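Cytolethal distending toxin protein B (Haemophilus ducreyi, PDB 1SR4) probably acts as the DNase I-like nuclease subunit of a tripartite bacterial genotoxin, damaging DNA in host cells. Local coordinates at residues P204-A218 and S246-V258. Numbering follows the deposited sequence.
Sequences PTEPTHRSGNILDYA and SQITSDHFPVSFV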
# COMPACT_ATOMS: atom_id res chain seq x y z
N PRO B 204 -8.21 -8.81 10.85
CA PRO B 204 -7.87 -9.88 9.90
C PRO B 204 -7.45 -11.09 10.73
O PRO B 204 -7.24 -10.96 11.93
CB PRO B 204 -6.65 -9.35 9.15
CG PRO B 204 -6.55 -7.88 9.52
CD PRO B 204 -7.16 -7.76 10.89
N THR B 205 -7.33 -12.25 10.10
CA THR B 205 -6.83 -13.45 10.77
C THR B 205 -5.45 -13.71 10.15
O THR B 205 -4.79 -14.69 10.47
CB THR B 205 -7.71 -14.69 10.53
OG1 THR B 205 -7.87 -14.90 9.12
CG2 THR B 205 -9.08 -14.54 11.20
N GLU B 206 -5.06 -12.84 9.21
CA GLU B 206 -3.75 -12.94 8.59
C GLU B 206 -2.84 -11.90 9.26
O GLU B 206 -3.31 -10.87 9.71
CB GLU B 206 -3.80 -12.62 7.10
CG GLU B 206 -4.58 -13.60 6.24
CD GLU B 206 -4.34 -13.33 4.77
OE1 GLU B 206 -5.10 -12.55 4.16
OE2 GLU B 206 -3.36 -13.88 4.22
N PRO B 207 -1.54 -12.17 9.32
CA PRO B 207 -0.57 -11.25 9.93
C PRO B 207 -0.66 -9.83 9.33
O PRO B 207 -0.95 -9.67 8.14
CB PRO B 207 0.77 -11.91 9.62
CG PRO B 207 0.43 -13.39 9.61
CD PRO B 207 -0.89 -13.42 8.87
N THR B 208 -0.47 -8.80 10.16
CA THR B 208 -0.48 -7.42 9.65
C THR B 208 0.90 -6.80 9.86
O THR B 208 1.10 -5.61 9.61
CB THR B 208 -1.51 -6.49 10.35
OG1 THR B 208 -1.09 -6.24 11.70
CG2 THR B 208 -2.89 -7.14 10.37
N HIS B 209 1.85 -7.61 10.32
CA HIS B 209 3.22 -7.15 10.59
C HIS B 209 4.16 -8.29 10.24
O HIS B 209 3.77 -9.46 10.32
CB HIS B 209 3.34 -6.75 12.06
CG HIS B 209 4.69 -6.24 12.45
ND1 HIS B 209 5.53 -6.92 13.30
CD2 HIS B 209 5.33 -5.08 12.13
CE1 HIS B 209 6.63 -6.22 13.49
NE2 HIS B 209 6.54 -5.10 12.79
N ARG B 210 5.39 -7.97 9.87
CA ARG B 210 6.31 -9.01 9.46
C ARG B 210 6.80 -9.94 10.55
O ARG B 210 7.54 -10.87 10.29
CB ARG B 210 7.46 -8.39 8.65
CG ARG B 210 6.95 -7.86 7.29
CD ARG B 210 8.05 -7.34 6.35
NE ARG B 210 7.48 -6.56 5.25
CZ ARG B 210 8.13 -6.26 4.12
NH1 ARG B 210 9.38 -6.68 3.94
NH2 ARG B 210 7.52 -5.52 3.18
N SER B 211 6.36 -9.70 11.77
CA SER B 211 6.72 -10.56 12.88
C SER B 211 5.78 -11.76 12.84
O SER B 211 6.01 -12.77 13.51
CB SER B 211 6.50 -9.83 14.20
OG SER B 211 5.13 -9.46 14.31
N GLY B 212 4.71 -11.63 12.06
CA GLY B 212 3.71 -12.68 11.96
C GLY B 212 2.51 -12.31 12.83
O GLY B 212 1.44 -12.93 12.74
N ASN B 213 2.66 -11.29 13.67
CA ASN B 213 1.55 -10.86 14.55
C ASN B 213 0.43 -10.05 13.89
O ASN B 213 0.62 -9.42 12.86
CB ASN B 213 2.11 -10.04 15.73
CG ASN B 213 2.93 -10.88 16.69
OD1 ASN B 213 2.48 -11.93 17.14
ND2 ASN B 213 4.13 -10.41 17.03
N ILE B 214 -0.75 -10.09 14.51
CA ILE B 214 -1.90 -9.32 14.04
C ILE B 214 -1.96 -8.14 15.02
O ILE B 214 -2.42 -8.29 16.16
CB ILE B 214 -3.21 -10.16 14.09
CG1 ILE B 214 -3.07 -11.40 13.19
CG2 ILE B 214 -4.38 -9.32 13.59
CD1 ILE B 214 -4.13 -12.47 13.42
N LEU B 215 -1.50 -6.97 14.57
CA LEU B 215 -1.43 -5.78 15.42
C LEU B 215 -2.30 -4.60 14.96
O LEU B 215 -2.57 -3.69 15.74
CB LEU B 215 0.02 -5.30 15.48
CG LEU B 215 1.11 -6.33 15.84
CD1 LEU B 215 2.49 -5.72 15.59
CD2 LEU B 215 0.95 -6.77 17.32
N ASP B 216 -2.73 -4.64 13.70
CA ASP B 216 -3.49 -3.55 13.10
C ASP B 216 -4.91 -3.96 12.77
O ASP B 216 -5.14 -4.85 11.95
CB ASP B 216 -2.77 -3.10 11.84
CG ASP B 216 -1.32 -2.74 12.11
OD1 ASP B 216 -1.08 -1.62 12.64
OD2 ASP B 216 -0.43 -3.57 11.81
N TYR B 217 -5.87 -3.31 13.41
CA TYR B 217 -7.26 -3.63 13.17
C TYR B 217 -8.15 -2.52 13.69
O TYR B 217 -7.71 -1.39 13.87
CB TYR B 217 -7.62 -4.99 13.80
CG TYR B 217 -7.14 -5.18 15.23
CD1 TYR B 217 -7.96 -4.87 16.32
CD2 TYR B 217 -5.86 -5.69 15.50
CE1 TYR B 217 -7.52 -5.07 17.64
CE2 TYR B 217 -5.41 -5.88 16.81
CZ TYR B 217 -6.24 -5.56 17.88
OH TYR B 217 -5.79 -5.72 19.17
N ALA B 218 -9.42 -2.84 13.92
CA ALA B 218 -10.34 -1.82 14.39
C ALA B 218 -11.30 -2.31 15.47
O ALA B 218 -11.48 -3.52 15.68
CB ALA B 218 -11.15 -1.28 13.20
N SER B 246 3.15 -2.19 -5.65
CA SER B 246 4.55 -2.02 -5.24
C SER B 246 4.86 -2.73 -3.93
O SER B 246 3.97 -3.20 -3.24
CB SER B 246 4.84 -0.53 -4.97
OG SER B 246 4.65 0.29 -6.11
N GLN B 247 6.15 -2.74 -3.60
CA GLN B 247 6.60 -3.27 -2.32
C GLN B 247 5.91 -2.39 -1.26
O GLN B 247 5.65 -1.19 -1.51
CB GLN B 247 8.12 -3.09 -2.21
CG GLN B 247 8.70 -3.20 -0.80
CD GLN B 247 8.54 -4.59 -0.20
OE1 GLN B 247 7.42 -5.13 -0.16
NE2 GLN B 247 9.64 -5.17 0.27
N ILE B 248 5.59 -2.97 -0.11
CA ILE B 248 5.00 -2.21 1.00
C ILE B 248 6.24 -1.73 1.73
O ILE B 248 7.04 -2.55 2.18
CB ILE B 248 4.15 -3.11 1.93
CG1 ILE B 248 2.96 -3.68 1.15
CG2 ILE B 248 3.60 -2.28 3.11
CD1 ILE B 248 1.97 -4.43 2.01
N THR B 249 6.41 -0.41 1.82
CA THR B 249 7.61 0.16 2.41
C THR B 249 7.74 0.27 3.94
O THR B 249 8.46 1.13 4.45
CB THR B 249 7.92 1.53 1.78
OG1 THR B 249 6.82 2.43 2.01
CG2 THR B 249 8.12 1.39 0.28
N SER B 250 7.03 -0.59 4.66
CA SER B 250 7.15 -0.63 6.12
C SER B 250 6.93 -2.09 6.52
O SER B 250 6.55 -2.93 5.69
CB SER B 250 6.12 0.28 6.81
OG SER B 250 4.92 -0.41 7.01
N ASP B 251 7.17 -2.42 7.78
CA ASP B 251 6.97 -3.80 8.22
C ASP B 251 5.50 -4.13 8.52
O ASP B 251 5.19 -5.24 8.94
CB ASP B 251 7.83 -4.11 9.45
CG ASP B 251 9.31 -4.21 9.12
OD1 ASP B 251 9.66 -4.44 7.94
OD2 ASP B 251 10.13 -4.08 10.05
N HIS B 252 4.60 -3.16 8.32
CA HIS B 252 3.17 -3.36 8.55
C HIS B 252 2.44 -3.42 7.22
O HIS B 252 2.81 -2.73 6.25
CB HIS B 252 2.57 -2.22 9.37
CG HIS B 252 3.01 -2.19 10.80
ND1 HIS B 252 2.24 -2.71 11.83
CD2 HIS B 252 4.14 -1.72 11.38
CE1 HIS B 252 2.88 -2.55 12.97
NE2 HIS B 252 4.03 -1.95 12.73
N PHE B 253 1.40 -4.24 7.16
CA PHE B 253 0.60 -4.37 5.95
C PHE B 253 -0.65 -3.52 6.15
O PHE B 253 -1.23 -3.50 7.24
CB PHE B 253 0.23 -5.84 5.74
CG PHE B 253 1.42 -6.71 5.40
CD1 PHE B 253 1.78 -6.91 4.07
CD2 PHE B 253 2.20 -7.27 6.39
CE1 PHE B 253 2.91 -7.64 3.74
CE2 PHE B 253 3.33 -8.01 6.08
CZ PHE B 253 3.68 -8.20 4.74
N PRO B 254 -1.08 -2.78 5.11
CA PRO B 254 -2.28 -1.96 5.28
C PRO B 254 -3.48 -2.89 5.46
O PRO B 254 -3.51 -4.01 4.94
CB PRO B 254 -2.33 -1.15 3.98
CG PRO B 254 -1.69 -2.06 2.98
CD PRO B 254 -0.53 -2.67 3.75
N VAL B 255 -4.46 -2.43 6.23
CA VAL B 255 -5.66 -3.22 6.51
C VAL B 255 -6.89 -2.39 6.15
O VAL B 255 -6.94 -1.21 6.49
CB VAL B 255 -5.71 -3.57 8.00
CG1 VAL B 255 -7.00 -4.37 8.32
CG2 VAL B 255 -4.46 -4.38 8.38
N SER B 256 -7.87 -2.98 5.48
CA SER B 256 -9.07 -2.24 5.11
C SER B 256 -10.29 -2.81 5.82
O SER B 256 -10.28 -3.95 6.28
CB SER B 256 -9.27 -2.30 3.59
OG SER B 256 -9.43 -3.65 3.21
N PHE B 257 -11.33 -1.99 5.93
CA PHE B 257 -12.57 -2.36 6.60
C PHE B 257 -13.65 -1.91 5.62
O PHE B 257 -13.85 -0.72 5.42
CB PHE B 257 -12.66 -1.62 7.94
CG PHE B 257 -11.44 -1.80 8.81
CD1 PHE B 257 -11.32 -2.91 9.65
CD2 PHE B 257 -10.35 -0.94 8.68
CE1 PHE B 257 -10.13 -3.15 10.35
CE2 PHE B 257 -9.16 -1.18 9.38
CZ PHE B 257 -9.04 -2.28 10.21
N VAL B 258 -14.31 -2.89 5.00
CA VAL B 258 -15.30 -2.65 3.95
C VAL B 258 -16.55 -3.51 4.16
O VAL B 258 -16.46 -4.64 4.64
CB VAL B 258 -14.67 -3.00 2.57
CG1 VAL B 258 -15.61 -2.64 1.43
CG2 VAL B 258 -13.34 -2.26 2.41
O HOH W 1 8.82 -3.37 12.49
O HOH W 2 5.04 -5.23 5.11
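H252 gives its ND1 hydrogen to D216 OD2 over 2.8 Å, a nearly straight bond (165°) that lies in the imidazole plane and uses the syn lone pair of the carboxylate. The same oxygen accepts from T208 OG1 on its anti side, somewhat out of the carboxylate plane, so two donors fix the carboxylate's rotation. Histidine suits this place because it is flat as well as polar: H209 sets CD2 over the centre of one face of the H252 ring, with H209 CD2 3.4 Å from H252 NE2 and the two rings inclined at 47°. H209 reaches there with CG anti to its backbone N (chi1 -179°), and S211 OG and a water meet its ring edge in plane; that water also bonds to D251 OD2. Between the backbones, F253 N donates to T208 O and R210 N to D251 O, forming an isolated beta bridge between H209 and H252. In the DNase I-like alpha/beta sandwich the contact joins loops that lead into strands 216-221 and 255-259, which belong to the two facing sheets. Deeper between them, A218 is small enough for its CB to sit over the face of F257, 3.6 Å from F257 CE1, and V255 CG2 meets T208 CG2.

R210 carries the contact along the 246-251 side. Its CB lies near D251 O, CG rests against F253 CE2 at 3.8 Å, and CD passes D251 OD1. NE donates to a second water, itself bonded to S250 O and lying over the F253 ring. At the tip R210 NH2 makes a weak bond to Q247 OE1 (3.4 Å), while NH1 weakly reaches D148 O of the CdtA subunit; the long arginine chain, extended from CG to NE, suits this span.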